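Local coordinates for protein esterase (PDB 3H2G) that hydrolyses ester bonds as a cell wall-degrading esterase that Xanthomonas oryzae uses as a virulence factor on rice, at residues 59-64 against 131-136; 2-7 against 52-57; 93-98 against 122-127; 135-140 against 243-248. All coordinates share one frame; numbering follows the deposited sequence.

Contact 1: 59-64 against 131-136; sequences EPATAS and SNYAYH
The first torsions of Thr62 and Asn132 make these two residues clasp each other. In each, the first side-chain atom sits between the backbone N and the carbonyl carbon: OG1 of Thr62 at chi1 66°, CG of Asn132 at chi1 64°. The two side chains cross at about a right angle. The contact ties the start of strand 60-71, in the central sheet of an alpha/beta-hydrolase fold, to the loop between strand 119-123 and helix 141-162. Thr62 N donates to Asn132 OD1 at 3.0 Å. The bond is fairly straight at the hydrogen, but the N-H comes from above the plane of the side-chain carbonyl. In return, Asn132 N gives a weak bond to Thr62 OG1.

Ser131 takes the third polar atom of Thr62, its carbonyl O. Ser131 OG donates to Thr62 O at 2.7 Å. Ser131 OG also accepts from Tyr133 N at 3.2 Å, which makes an ST turn, and is bonded to Gly127 N. It therefore links strand and loop while shaping the loop.

One residue earlier on the strand, Ala61 CB rests obliquely against the Tyr133 ring, 3.9 Å from Tyr133 CD1. Leu126 packs against both side chains. Tyr133 OH accepts from Val56 N, in the turn between strands 43-54 and 60-71. The Glu59 chain bends at chi2 and brings its carboxylate to the edge of the ring, with the two planes 50° apart. Tyr133 OH donates to Glu59 OE2 at 2.7 Å, on the syn side but tilted out of the carboxylate plane.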
loop_
_atom_site.group_PDB
_atom_site.type_symbol
_atom_site.label_atom_id
_atom_site.label_comp_id
_atom_site.label_asym_id
_atom_site.label_seq_id
_atom_site.Cartn_x
_atom_site.Cartn_y
_atom_site.Cartn_z
ATOM N N GLU A 59 -14.942 -0.597 -15.837
ATOM C CA GLU A 59 -14.652 -0.217 -17.214
ATOM C C GLU A 59 -13.172 -0.438 -17.526
ATOM O O GLU A 59 -12.342 -0.508 -16.622
ATOM C CB GLU A 59 -15.011 1.256 -17.449
ATOM C CG GLU A 59 -13.985 2.250 -16.911
ATOM C CD GLU A 59 -14.154 2.568 -15.436
ATOM O OE1 GLU A 59 -14.580 1.684 -14.659
ATOM O OE2 GLU A 59 -13.840 3.711 -15.049
ATOM N N PRO A 60 -12.822 -0.559 -18.815
ATOM C CA PRO A 60 -11.411 -0.769 -19.152
ATOM C C PRO A 60 -10.509 0.393 -18.744
ATOM O O PRO A 60 -10.887 1.567 -18.838
ATOM C CB PRO A 60 -11.442 -0.996 -20.667
ATOM C CG PRO A 60 -12.688 -0.292 -21.104
ATOM C CD PRO A 60 -13.669 -0.631 -20.016
ATOM N N ALA A 61 -9.315 0.045 -18.279
ATOM C CA ALA A 61 -8.323 1.023 -17.847
ATOM C C ALA A 61 -6.955 0.365 -17.964
ATOM O O ALA A 61 -6.864 -0.840 -18.194
ATOM C CB ALA A 61 -8.586 1.427 -16.403
ATOM N N THR A 62 -5.896 1.154 -17.822
ATOM C CA THR A 62 -4.542 0.615 -17.890
ATOM C C THR A 62 -3.802 1.010 -16.620
ATOM O O THR A 62 -4.236 1.904 -15.888
ATOM C CB THR A 62 -3.751 1.174 -19.092
ATOM O OG1 THR A 62 -3.541 2.579 -18.911
ATOM C CG2 THR A 62 -4.510 0.936 -20.392
ATOM N N ALA A 63 -2.689 0.335 -16.367
ATOM C CA ALA A 63 -1.866 0.606 -15.197
ATOM C C ALA A 63 -0.453 0.122 -15.474
ATOM O O ALA A 63 -0.216 -0.623 -16.428
ATOM C CB ALA A 63 -2.434 -0.111 -13.970
ATOM N N SER A 64 0.489 0.553 -14.643
ATOM C CA SER A 64 1.874 0.144 -14.801
ATOM C C SER A 64 2.293 -0.624 -13.552
ATOM O O SER A 64 1.562 -0.658 -12.560
ATOM C CB SER A 64 2.772 1.370 -15.018
ATOM O OG SER A 64 2.654 2.305 -13.956
ATOM N N SER A 131 -0.582 4.758 -15.753
ATOM C CA SER A 131 -2.018 4.507 -15.851
ATOM C C SER A 131 -2.770 5.630 -16.559
ATOM O O SER A 131 -2.416 6.804 -16.435
ATOM C CB SER A 131 -2.612 4.306 -14.456
ATOM O OG SER A 131 -4.023 4.184 -14.520
ATOM N N ASN A 132 -3.813 5.267 -17.301
ATOM C CA ASN A 132 -4.610 6.262 -18.006
ATOM C C ASN A 132 -5.791 6.770 -17.180
ATOM O O ASN A 132 -6.594 7.564 -17.668
ATOM C CB ASN A 132 -5.116 5.704 -19.349
ATOM C CG ASN A 132 -6.065 4.522 -19.191
ATOM O OD1 ASN A 132 -6.358 4.072 -18.077
ATOM N ND2 ASN A 132 -6.553 4.010 -20.322
ATOM N N TYR A 133 -5.895 6.330 -15.928
ATOM C CA TYR A 133 -7.006 6.768 -15.080
ATOM C C TYR A 133 -6.845 8.235 -14.667
ATOM O O TYR A 133 -5.756 8.671 -14.301
ATOM C CB TYR A 133 -7.121 5.870 -13.842
ATOM C CG TYR A 133 -8.544 5.436 -13.551
ATOM C CD1 TYR A 133 -9.281 4.716 -14.496
ATOM C CD2 TYR A 133 -9.159 5.752 -12.338
ATOM C CE1 TYR A 133 -10.596 4.323 -14.241
ATOM C CE2 TYR A 133 -10.474 5.364 -12.071
ATOM C CZ TYR A 133 -11.186 4.652 -13.028
ATOM O OH TYR A 133 -12.483 4.278 -12.774
ATOM N N ALA A 134 -7.946 8.982 -14.722
ATOM C CA ALA A 134 -7.949 10.412 -14.403
ATOM C C ALA A 134 -7.632 10.798 -12.961
ATOM O O ALA A 134 -7.286 11.948 -12.688
ATOM C CB ALA A 134 -9.286 11.025 -14.820
ATOM N N TYR A 135 -7.765 9.857 -12.033
ATOM C CA TYR A 135 -7.466 10.135 -10.630
ATOM C C TYR A 135 -7.021 8.840 -9.972
ATOM O O TYR A 135 -7.095 7.779 -10.588
ATOM C CB TYR A 135 -8.710 10.662 -9.895
ATOM C CG TYR A 135 -9.865 9.680 -9.855
ATOM C CD1 TYR A 135 -10.755 9.573 -10.927
ATOM C CD2 TYR A 135 -10.052 8.836 -8.757
ATOM C CE1 TYR A 135 -11.803 8.647 -10.906
ATOM C CE2 TYR A 135 -11.093 7.906 -8.727
ATOM C CZ TYR A 135 -11.962 7.816 -9.804
ATOM O OH TYR A 135 -12.976 6.885 -9.781
ATOM N N HIS A 136 -6.546 8.920 -8.735
ATOM C CA HIS A 136 -6.155 7.706 -8.028
ATOM C C HIS A 136 -7.170 7.409 -6.937
ATOM O O HIS A 136 -7.408 8.242 -6.058
ATOM C CB HIS A 136 -4.774 7.822 -7.377
ATOM C CG HIS A 136 -4.447 6.653 -6.499
ATOM N ND1 HIS A 136 -4.159 6.781 -5.156
ATOM C CD2 HIS A 136 -4.457 5.323 -6.754
ATOM C CE1 HIS A 136 -4.012 5.581 -4.622
ATOM N NE2 HIS A 136 -4.189 4.679 -5.570
#

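Contact 2: 2-7 against 52-57; sequences PARGTL and ATIGVE
A type II beta turn, Ala3 to Thr6, sits beside the end of strand 43-54 and leads the chain into edge strand 7-16 of the central sheet. Two backbone bonds hold the turn to Ala52. Gly5 N donates to Ala52 O at 2.9 Å, and Ala52 N donates to Thr6 O at 3.0 Å. Both polar backbone atoms of Ala52 are thus used on the same partner segment.

The methyl of Ala52 points toward the turn. Ala52 CB meets Pro2 CB at 3.8 Å and also approaches the CB of Thr6. Thr6 closes the turn twice, because Ala3 O accepts from both its backbone N and its hydroxyl. Thr6 OG1 lies 2.7 Å from Ala3 O.

The Arg4 side chain runs out from the turn and crosses Ile54 at a slant. Arg4 CD lies 3.7 Å from Ile54 CG2. A bend at chi3 (55°) then lays the guanidinium over Ile54. Ile54 CD1 lies over one face near the rim, 3.5 Å from Arg4 NH1. The apolar side chain supports the flat group, while Arg4 NE makes a salt bridge to Asp150 of helix 141-162. That aspartate also takes a hydrogen bond from Thr53, so the helix holds both segments. Gly5 has a positive phi of 93°, a conformation that suits glycine at the third position of a type II turn.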
loop_
_atom_site.group_PDB
_atom_site.type_symbol
_atom_site.label_atom_id
_atom_site.label_comp_id
_atom_site.label_asym_id
_atom_site.label_seq_id
_atom_site.Cartn_x
_atom_site.Cartn_y
_atom_site.Cartn_z
ATOM N N PRO A 2 -9.289 -5.338 -24.221
ATOM C CA PRO A 2 -8.313 -6.352 -23.758
ATOM C C PRO A 2 -8.771 -6.979 -22.442
ATOM O O PRO A 2 -9.332 -6.300 -21.584
ATOM C CB PRO A 2 -6.982 -5.637 -23.572
ATOM C CG PRO A 2 -7.153 -4.416 -24.484
ATOM C CD PRO A 2 -8.628 -4.027 -24.337
ATOM N N ALA A 3 -8.531 -8.278 -22.291
ATOM C CA ALA A 3 -8.917 -8.990 -21.077
ATOM C C ALA A 3 -8.056 -8.543 -19.899
ATOM O O ALA A 3 -6.884 -8.211 -20.073
ATOM C CB ALA A 3 -8.766 -10.489 -21.286
ATOM N N ARG A 4 -8.643 -8.538 -18.705
ATOM C CA ARG A 4 -7.921 -8.137 -17.501
ATOM C C ARG A 4 -6.619 -8.920 -17.361
ATOM O O ARG A 4 -6.602 -10.142 -17.514
ATOM C CB ARG A 4 -8.785 -8.370 -16.254
ATOM C CG ARG A 4 -9.974 -7.433 -16.115
ATOM C CD ARG A 4 -10.701 -7.664 -14.795
ATOM N NE ARG A 4 -9.801 -7.563 -13.648
ATOM C CZ ARG A 4 -10.170 -7.758 -12.386
ATOM N NH1 ARG A 4 -11.429 -8.067 -12.102
ATOM N NH2 ARG A 4 -9.280 -7.659 -11.407
ATOM N N GLY A 5 -5.532 -8.212 -17.073
ATOM C CA GLY A 5 -4.246 -8.866 -16.913
ATOM C C GLY A 5 -3.403 -8.924 -18.174
ATOM O O GLY A 5 -2.237 -9.322 -18.125
ATOM N N THR A 6 -3.977 -8.538 -19.310
ATOM C CA THR A 6 -3.237 -8.558 -20.568
ATOM C C THR A 6 -1.991 -7.677 -20.487
ATOM O O THR A 6 -2.064 -6.524 -20.056
ATOM C CB THR A 6 -4.112 -8.071 -21.752
ATOM O OG1 THR A 6 -5.182 -8.998 -21.974
ATOM C CG2 THR A 6 -3.280 -7.959 -23.025
ATOM N N LEU A 7 -0.850 -8.226 -20.897
ATOM C CA LEU A 7 0.414 -7.489 -20.882
ATOM C C LEU A 7 0.504 -6.615 -22.133
ATOM O O LEU A 7 0.543 -7.128 -23.254
ATOM C CB LEU A 7 1.595 -8.463 -20.856
ATOM C CG LEU A 7 3.001 -7.856 -20.838
ATOM C CD1 LEU A 7 3.256 -7.182 -19.494
ATOM C CD2 LEU A 7 4.031 -8.946 -21.083
ATOM N N ALA A 52 -3.560 -4.198 -18.977
ATOM C CA ALA A 52 -4.971 -3.872 -19.022
ATOM C C ALA A 52 -5.594 -4.286 -17.694
ATOM O O ALA A 52 -5.274 -5.341 -17.150
ATOM C CB ALA A 52 -5.643 -4.622 -20.175
ATOM N N THR A 53 -6.483 -3.447 -17.173
ATOM C CA THR A 53 -7.157 -3.741 -15.917
ATOM C C THR A 53 -8.515 -3.048 -15.942
ATOM O O THR A 53 -9.001 -2.685 -17.015
ATOM C CB THR A 53 -6.311 -3.261 -14.711
ATOM O OG1 THR A 53 -6.921 -3.697 -13.491
ATOM C CG2 THR A 53 -6.180 -1.742 -14.712
ATOM N N ILE A 54 -9.138 -2.868 -14.781
ATOM C CA ILE A 54 -10.443 -2.216 -14.735
ATOM C C ILE A 54 -10.481 -0.998 -13.831
ATOM O O ILE A 54 -9.680 -0.870 -12.903
ATOM C CB ILE A 54 -11.551 -3.181 -14.250
ATOM C CG1 ILE A 54 -11.123 -3.846 -12.939
ATOM C CG2 ILE A 54 -11.859 -4.213 -15.333
ATOM C CD1 ILE A 54 -12.225 -4.637 -12.256
ATOM N N GLY A 55 -11.424 -0.104 -14.118
ATOM C CA GLY A 55 -11.602 1.090 -13.314
ATOM C C GLY A 55 -12.534 0.756 -12.163
ATOM O O GLY A 55 -12.900 -0.407 -11.979
ATOM N N VAL A 56 -12.938 1.764 -11.396
ATOM C CA VAL A 56 -13.810 1.531 -10.251
ATOM C C VAL A 56 -15.222 1.111 -10.642
ATOM O O VAL A 56 -15.974 0.606 -9.809
ATOM C CB VAL A 56 -13.889 2.779 -9.336
ATOM C CG1 VAL A 56 -12.484 3.194 -8.899
ATOM C CG2 VAL A 56 -14.581 3.923 -10.057
ATOM N N GLU A 57 -15.584 1.322 -11.904
ATOM C CA GLU A 57 -16.910 0.947 -12.383
ATOM C C GLU A 57 -16.808 -0.288 -13.271
ATOM O O GLU A 57 -17.753 -0.640 -13.975
ATOM C CB GLU A 57 -17.546 2.098 -13.170
ATOM C CG GLU A 57 -17.824 3.356 -12.353
ATOM C CD GLU A 57 -18.649 3.077 -11.108
ATOM O OE1 GLU A 57 -19.593 2.264 -11.186
ATOM O OE2 GLU A 57 -18.362 3.676 -10.050
#

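Contact 3: 93-98 against 122-127; sequences AQEQAK and GSDYLG
Asp124, close after Ser123 of strand 119-123, reaches the start of helix 96-102, where its OD1 meets Gln96 twice. Gln96 N donates to Asp124 OD1 at 3.0 Å, almost straight at 175°, on the syn side but tilted out of the carboxylate plane. Gln96 NE2 donates to the same Asp124 OD1 at 3.3 Å. This second donor comes from above the plane, and the two approach from opposite faces.

Side-chain torsions allow this double grip. In Gln96, CG lies beside the backbone N, anti to the carbonyl carbon (chi1 -63°), and the chain then runs extended. Asp124 CG takes the same position on its own residue, which turns the carboxylate toward Gln96. The two side chains slide past each other in opposite directions, with amide and carboxylate planes 65° apart. Asp124 OD1 lies in the plane of the Gln96 amide.

Water 1 donates to Asp124 OD1 at 2.8 Å and to Gln94 O at 2.9 Å. Water 2 donates to Asp124 OD2 at 2.8 Å and accepts from Ala97 N. Asp124 OD2 is also bonded to Ser64 OG of strand 60-71. Glu95, at the N-cap position, pairs OE1 with Lys98 NZ in a 2.9 Å salt bridge. The amides at the helix start would probably favour a charged Asp124. Within this alpha/beta-hydrolase fold, Asp124 thus binds a helix N-terminus from outside, directly and through water.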
loop_
_atom_site.group_PDB
_atom_site.type_symbol
_atom_site.label_atom_id
_atom_site.label_comp_id
_atom_site.label_asym_id
_atom_site.label_seq_id
_atom_site.Cartn_x
_atom_site.Cartn_y
_atom_site.Cartn_z
ATOM N N ALA A 93 2.842 10.992 -11.748
ATOM C CA ALA A 93 3.745 10.313 -12.682
ATOM C C ALA A 93 4.686 9.257 -12.101
ATOM O O ALA A 93 5.300 8.496 -12.849
ATOM C CB ALA A 93 4.563 11.360 -13.439
ATOM N N GLN A 94 4.795 9.204 -10.779
ATOM C CA GLN A 94 5.694 8.265 -10.116
ATOM C C GLN A 94 5.526 6.793 -10.490
ATOM O O GLN A 94 4.425 6.243 -10.429
ATOM C CB GLN A 94 5.561 8.406 -8.599
ATOM C CG GLN A 94 6.639 7.672 -7.824
ATOM C CD GLN A 94 8.025 8.157 -8.187
ATOM O OE1 GLN A 94 8.290 9.357 -8.198
ATOM N NE2 GLN A 94 8.920 7.224 -8.488
ATOM N N GLU A 95 6.635 6.167 -10.872
ATOM C CA GLU A 95 6.667 4.747 -11.229
ATOM C C GLU A 95 7.663 4.057 -10.291
ATOM O O GLU A 95 8.829 4.449 -10.222
ATOM C CB GLU A 95 7.140 4.567 -12.672
ATOM C CG GLU A 95 6.217 5.143 -13.732
ATOM C CD GLU A 95 6.884 5.201 -15.094
ATOM O OE1 GLU A 95 7.529 4.207 -15.488
ATOM O OE2 GLU A 95 6.759 6.239 -15.774
ATOM N N GLN A 96 7.214 3.033 -9.572
ATOM C CA GLN A 96 8.100 2.325 -8.647
ATOM C C GLN A 96 9.365 1.780 -9.309
ATOM O O GLN A 96 10.454 1.856 -8.740
ATOM C CB GLN A 96 7.376 1.154 -7.990
ATOM C CG GLN A 96 6.202 1.526 -7.119
ATOM C CD GLN A 96 5.495 0.295 -6.601
ATOM O OE1 GLN A 96 5.925 -0.321 -5.624
ATOM N NE2 GLN A 96 4.418 -0.089 -7.273
ATOM N N ALA A 97 9.214 1.214 -10.503
ATOM C CA ALA A 97 10.344 0.633 -11.220
ATOM C C ALA A 97 11.453 1.647 -11.476
ATOM O O ALA A 97 12.627 1.369 -11.237
ATOM C CB ALA A 97 9.872 0.028 -12.538
ATOM N N LYS A 98 11.080 2.825 -11.958
ATOM C CA LYS A 98 12.071 3.855 -12.236
ATOM C C LYS A 98 12.674 4.428 -10.957
ATOM O O LYS A 98 13.832 4.848 -10.947
ATOM C CB LYS A 98 11.452 4.961 -13.094
ATOM C CG LYS A 98 11.224 4.513 -14.534
ATOM C CD LYS A 98 10.774 5.647 -15.435
ATOM C CE LYS A 98 10.772 5.213 -16.897
ATOM N NZ LYS A 98 9.846 4.078 -17.159
ATOM N N GLY A 122 4.526 -5.384 -8.168
ATOM C CA GLY A 122 3.738 -4.328 -7.561
ATOM C C GLY A 122 3.097 -3.445 -8.614
ATOM O O GLY A 122 3.720 -3.118 -9.620
ATOM N N SER A 123 1.838 -3.084 -8.401
ATOM C CA SER A 123 1.138 -2.208 -9.329
ATOM C C SER A 123 1.354 -0.784 -8.853
ATOM O O SER A 123 1.462 -0.550 -7.654
ATOM C CB SER A 123 -0.363 -2.503 -9.325
ATOM O OG SER A 123 -1.076 -1.503 -10.038
ATOM N N ASP A 124 1.429 0.167 -9.781
ATOM C CA ASP A 124 1.581 1.557 -9.379
ATOM C C ASP A 124 0.207 2.089 -8.971
ATOM O O ASP A 124 0.097 3.182 -8.421
ATOM C CB ASP A 124 2.167 2.398 -10.517
ATOM C CG ASP A 124 3.653 2.156 -10.704
ATOM O OD1 ASP A 124 4.378 2.135 -9.686
ATOM O OD2 ASP A 124 4.100 1.994 -11.859
ATOM N N TYR A 125 -0.827 1.286 -9.234
ATOM C CA TYR A 125 -2.224 1.614 -8.916
ATOM C C TYR A 125 -2.883 2.446 -10.012
ATOM O O TYR A 125 -2.205 3.073 -10.821
ATOM C CB TYR A 125 -2.341 2.409 -7.607
ATOM C CG TYR A 125 -1.868 1.721 -6.344
ATOM C CD1 TYR A 125 -1.613 2.467 -5.193
ATOM C CD2 TYR A 125 -1.695 0.336 -6.284
ATOM C CE1 TYR A 125 -1.198 1.862 -4.016
ATOM C CE2 TYR A 125 -1.280 -0.285 -5.099
ATOM C CZ TYR A 125 -1.034 0.489 -3.971
ATOM O OH TYR A 125 -0.630 -0.098 -2.791
ATOM N N LEU A 126 -4.214 2.456 -10.024
ATOM C CA LEU A 126 -4.955 3.244 -11.000
ATOM C C LEU A 126 -4.653 4.725 -10.785
ATOM O O LEU A 126 -4.590 5.190 -9.649
ATOM C CB LEU A 126 -6.465 3.033 -10.838
ATOM C CG LEU A 126 -7.128 1.739 -11.314
ATOM C CD1 LEU A 126 -8.625 1.825 -11.048
ATOM C CD2 LEU A 126 -6.876 1.540 -12.800
ATOM N N GLY A 127 -4.462 5.460 -11.876
ATOM C CA GLY A 127 -4.212 6.887 -11.769
ATOM C C GLY A 127 -2.791 7.318 -11.463
ATOM O O GLY A 127 -2.520 8.515 -11.374
HETATM O O HOH W 1 3.915 4.499 -8.198
HETATM O O HOH W 2 6.700 0.934 -12.043
#

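Contact 4: 135-140 against 243-248; sequences YHPYLH and QHTYKN
Segment 135-140 turns twice, with an inverse gamma turn centred on Pro137 and a type II beta turn from Pro137 to His140, and lies along the last turn of helix 231-246. It is part of the loop before helix 141-162 in the alpha/beta-hydrolase fold. No direct hydrogen bond joins the segments; rings and methyls do the work.

Tyr135 and His244 form an offset stack, with centroids 4.8 Å apart and planes at 25°. Each covers the other with its CB in a CH-pi contact. His244 CB lies over the centre of the Tyr135 ring, 3.4 Å from its centroid, while Tyr135 CB sits toward the rim of the imidazole. Thr245 OG1 comes to the edge of the same tyrosine ring, at CE2.

The two branches of Thr245 divide their roles. Thr245 OG1 bonds to Ala241 O within its helix and, at 3.0 Å, to water 3, which donates to Tyr138 O. With CG2 opposite the backbone N, the methyl comes over one face of the His140 imidazole, whose ND1 is bonded to Ser143. Tyr246 OH, bonded to Asn317, lies in the plane of that imidazole at its edge, 3.3 Å from His140 CD2.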
loop_
_atom_site.group_PDB
_atom_site.type_symbol
_atom_site.label_atom_id
_atom_site.label_comp_id
_atom_site.label_asym_id
_atom_site.label_seq_id
_atom_site.Cartn_x
_atom_site.Cartn_y
_atom_site.Cartn_z
ATOM N N TYR A 135 -7.765 9.857 -12.033
ATOM C CA TYR A 135 -7.466 10.135 -10.630
ATOM C C TYR A 135 -7.021 8.840 -9.972
ATOM O O TYR A 135 -7.095 7.779 -10.588
ATOM C CB TYR A 135 -8.710 10.662 -9.895
ATOM C CG TYR A 135 -9.865 9.680 -9.855
ATOM C CD1 TYR A 135 -10.755 9.573 -10.927
ATOM C CD2 TYR A 135 -10.052 8.836 -8.757
ATOM C CE1 TYR A 135 -11.803 8.647 -10.906
ATOM C CE2 TYR A 135 -11.093 7.906 -8.727
ATOM C CZ TYR A 135 -11.962 7.816 -9.804
ATOM O OH TYR A 135 -12.976 6.885 -9.781
ATOM N N HIS A 136 -6.546 8.920 -8.735
ATOM C CA HIS A 136 -6.155 7.706 -8.028
ATOM C C HIS A 136 -7.170 7.409 -6.937
ATOM O O HIS A 136 -7.408 8.242 -6.058
ATOM C CB HIS A 136 -4.774 7.822 -7.377
ATOM C CG HIS A 136 -4.447 6.653 -6.499
ATOM N ND1 HIS A 136 -4.159 6.781 -5.156
ATOM C CD2 HIS A 136 -4.457 5.323 -6.754
ATOM C CE1 HIS A 136 -4.012 5.581 -4.622
ATOM N NE2 HIS A 136 -4.189 4.679 -5.570
ATOM N N PRO A 137 -7.800 6.223 -6.989
ATOM C CA PRO A 137 -8.792 5.836 -5.980
ATOM C C PRO A 137 -8.068 5.462 -4.685
ATOM O O PRO A 137 -7.949 4.287 -4.338
ATOM C CB PRO A 137 -9.489 4.629 -6.616
ATOM C CG PRO A 137 -9.256 4.812 -8.097
ATOM C CD PRO A 137 -7.829 5.291 -8.129
ATOM N N TYR A 138 -7.571 6.476 -3.990
ATOM C CA TYR A 138 -6.845 6.293 -2.739
ATOM C C TYR A 138 -7.686 5.546 -1.696
ATOM O O TYR A 138 -8.827 5.911 -1.432
ATOM C CB TYR A 138 -6.427 7.673 -2.210
ATOM C CG TYR A 138 -5.560 7.674 -0.969
ATOM C CD1 TYR A 138 -4.394 6.911 -0.903
ATOM C CD2 TYR A 138 -5.883 8.481 0.122
ATOM C CE1 TYR A 138 -3.568 6.954 0.222
ATOM C CE2 TYR A 138 -5.061 8.532 1.251
ATOM C CZ TYR A 138 -3.908 7.766 1.293
ATOM O OH TYR A 138 -3.099 7.811 2.409
ATOM N N LEU A 139 -7.110 4.487 -1.128
ATOM C CA LEU A 139 -7.765 3.679 -0.099
ATOM C C LEU A 139 -9.077 3.018 -0.526
ATOM O O LEU A 139 -9.953 2.754 0.306
ATOM C CB LEU A 139 -7.985 4.527 1.161
ATOM C CG LEU A 139 -6.678 5.013 1.806
ATOM C CD1 LEU A 139 -6.975 6.018 2.916
ATOM C CD2 LEU A 139 -5.908 3.817 2.349
ATOM N N HIS A 140 -9.200 2.747 -1.823
ATOM C CA HIS A 140 -10.384 2.092 -2.372
ATOM C C HIS A 140 -10.053 0.607 -2.523
ATOM O O HIS A 140 -9.378 0.201 -3.468
ATOM C CB HIS A 140 -10.737 2.694 -3.737
ATOM C CG HIS A 140 -11.970 2.113 -4.352
ATOM N ND1 HIS A 140 -11.972 1.527 -5.600
ATOM C CD2 HIS A 140 -13.243 2.034 -3.897
ATOM C CE1 HIS A 140 -13.194 1.113 -5.887
ATOM N NE2 HIS A 140 -13.984 1.408 -4.870
ATOM N N GLN A 243 -14.386 11.336 -3.236
ATOM C CA GLN A 243 -15.354 12.104 -4.015
ATOM C C GLN A 243 -15.273 11.653 -5.478
ATOM O O GLN A 243 -16.293 11.482 -6.136
ATOM C CB GLN A 243 -15.065 13.608 -3.907
ATOM C CG GLN A 243 -15.841 14.480 -4.902
ATOM C CD GLN A 243 -17.339 14.228 -4.867
ATOM O OE1 GLN A 243 -17.927 14.077 -3.799
ATOM N NE2 GLN A 243 -17.965 14.191 -6.042
ATOM N N HIS A 244 -14.058 11.451 -5.984
ATOM C CA HIS A 244 -13.883 11.004 -7.367
ATOM C C HIS A 244 -14.496 9.620 -7.555
ATOM O O HIS A 244 -15.216 9.360 -8.521
ATOM C CB HIS A 244 -12.399 10.908 -7.736
ATOM C CG HIS A 244 -11.717 12.229 -7.912
ATOM N ND1 HIS A 244 -12.194 13.209 -8.756
ATOM C CD2 HIS A 244 -10.558 12.706 -7.398
ATOM C CE1 HIS A 244 -11.357 14.232 -8.755
ATOM N NE2 HIS A 244 -10.356 13.952 -7.940
ATOM N N THR A 245 -14.192 8.731 -6.618
ATOM C CA THR A 245 -14.667 7.354 -6.669
ATOM C C THR A 245 -16.172 7.188 -6.485
ATOM O O THR A 245 -16.829 6.533 -7.295
ATOM C CB THR A 245 -13.951 6.494 -5.600
ATOM O OG1 THR A 245 -12.531 6.586 -5.786
ATOM C CG2 THR A 245 -14.385 5.031 -5.702
ATOM N N TYR A 246 -16.718 7.785 -5.429
ATOM C CA TYR A 246 -18.142 7.648 -5.135
ATOM C C TYR A 246 -19.036 8.801 -5.563
ATOM O O TYR A 246 -20.257 8.644 -5.623
ATOM C CB TYR A 246 -18.343 7.383 -3.640
ATOM C CG TYR A 246 -17.719 6.094 -3.171
ATOM C CD1 TYR A 246 -16.473 6.086 -2.542
ATOM C CD2 TYR A 246 -18.358 4.871 -3.390
ATOM C CE1 TYR A 246 -15.876 4.893 -2.144
ATOM C CE2 TYR A 246 -17.769 3.670 -2.993
ATOM C CZ TYR A 246 -16.529 3.689 -2.371
ATOM O OH TYR A 246 -15.946 2.503 -1.976
ATOM N N LYS A 247 -18.434 9.954 -5.842
ATOM C CA LYS A 247 -19.176 11.133 -6.277
ATOM C C LYS A 247 -20.389 11.403 -5.394
ATOM O O LYS A 247 -21.482 11.688 -5.893
ATOM C CB LYS A 247 -19.622 10.945 -7.732
ATOM C CG LYS A 247 -18.459 10.841 -8.709
ATOM C CD LYS A 247 -18.931 10.614 -10.132
ATOM C CE LYS A 247 -17.796 10.839 -11.120
ATOM N NZ LYS A 247 -16.595 10.020 -10.795
ATOM N N ASN A 248 -20.196 11.335 -4.080
ATOM C CA ASN A 248 -21.305 11.544 -3.157
ATOM C C ASN A 248 -20.986 12.410 -1.942
ATOM O O ASN A 248 -21.703 12.364 -0.946
ATOM C CB ASN A 248 -21.836 10.187 -2.681
ATOM C CG ASN A 248 -20.797 9.391 -1.916
ATOM O OD1 ASN A 248 -19.655 9.831 -1.750
ATOM N ND2 ASN A 248 -21.188 8.211 -1.442
HETATM O O HOH W 3 -11.010 6.414 -3.152
#

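In the fold
Contacts 1, 2 and 3 all reach one mixed sheet, through neighbouring strands 43-54, 60-71 and 119-123. Contact 2 closes before the others open. Contact 3 is nested inside the loop closed by contact 1, and contact 4 begins where contact 1 ends, sharing Tyr135 and His136 with it. Centres of contacts 1 and 2 are about 9 Å apart; those of contacts 2 and 4, about 18 Å. Val56 of contact 2 packs on Tyr135, Pro137 and His140 of contact 4; Leu126 of contact 3 packs on contact 2. The loop from strand 119-123 to helix 141-162 thus joins the sheet to helix 231-246. His136 and Leu139 of this loop touch helix 177-192, which follows the probable nucleophile Ser176.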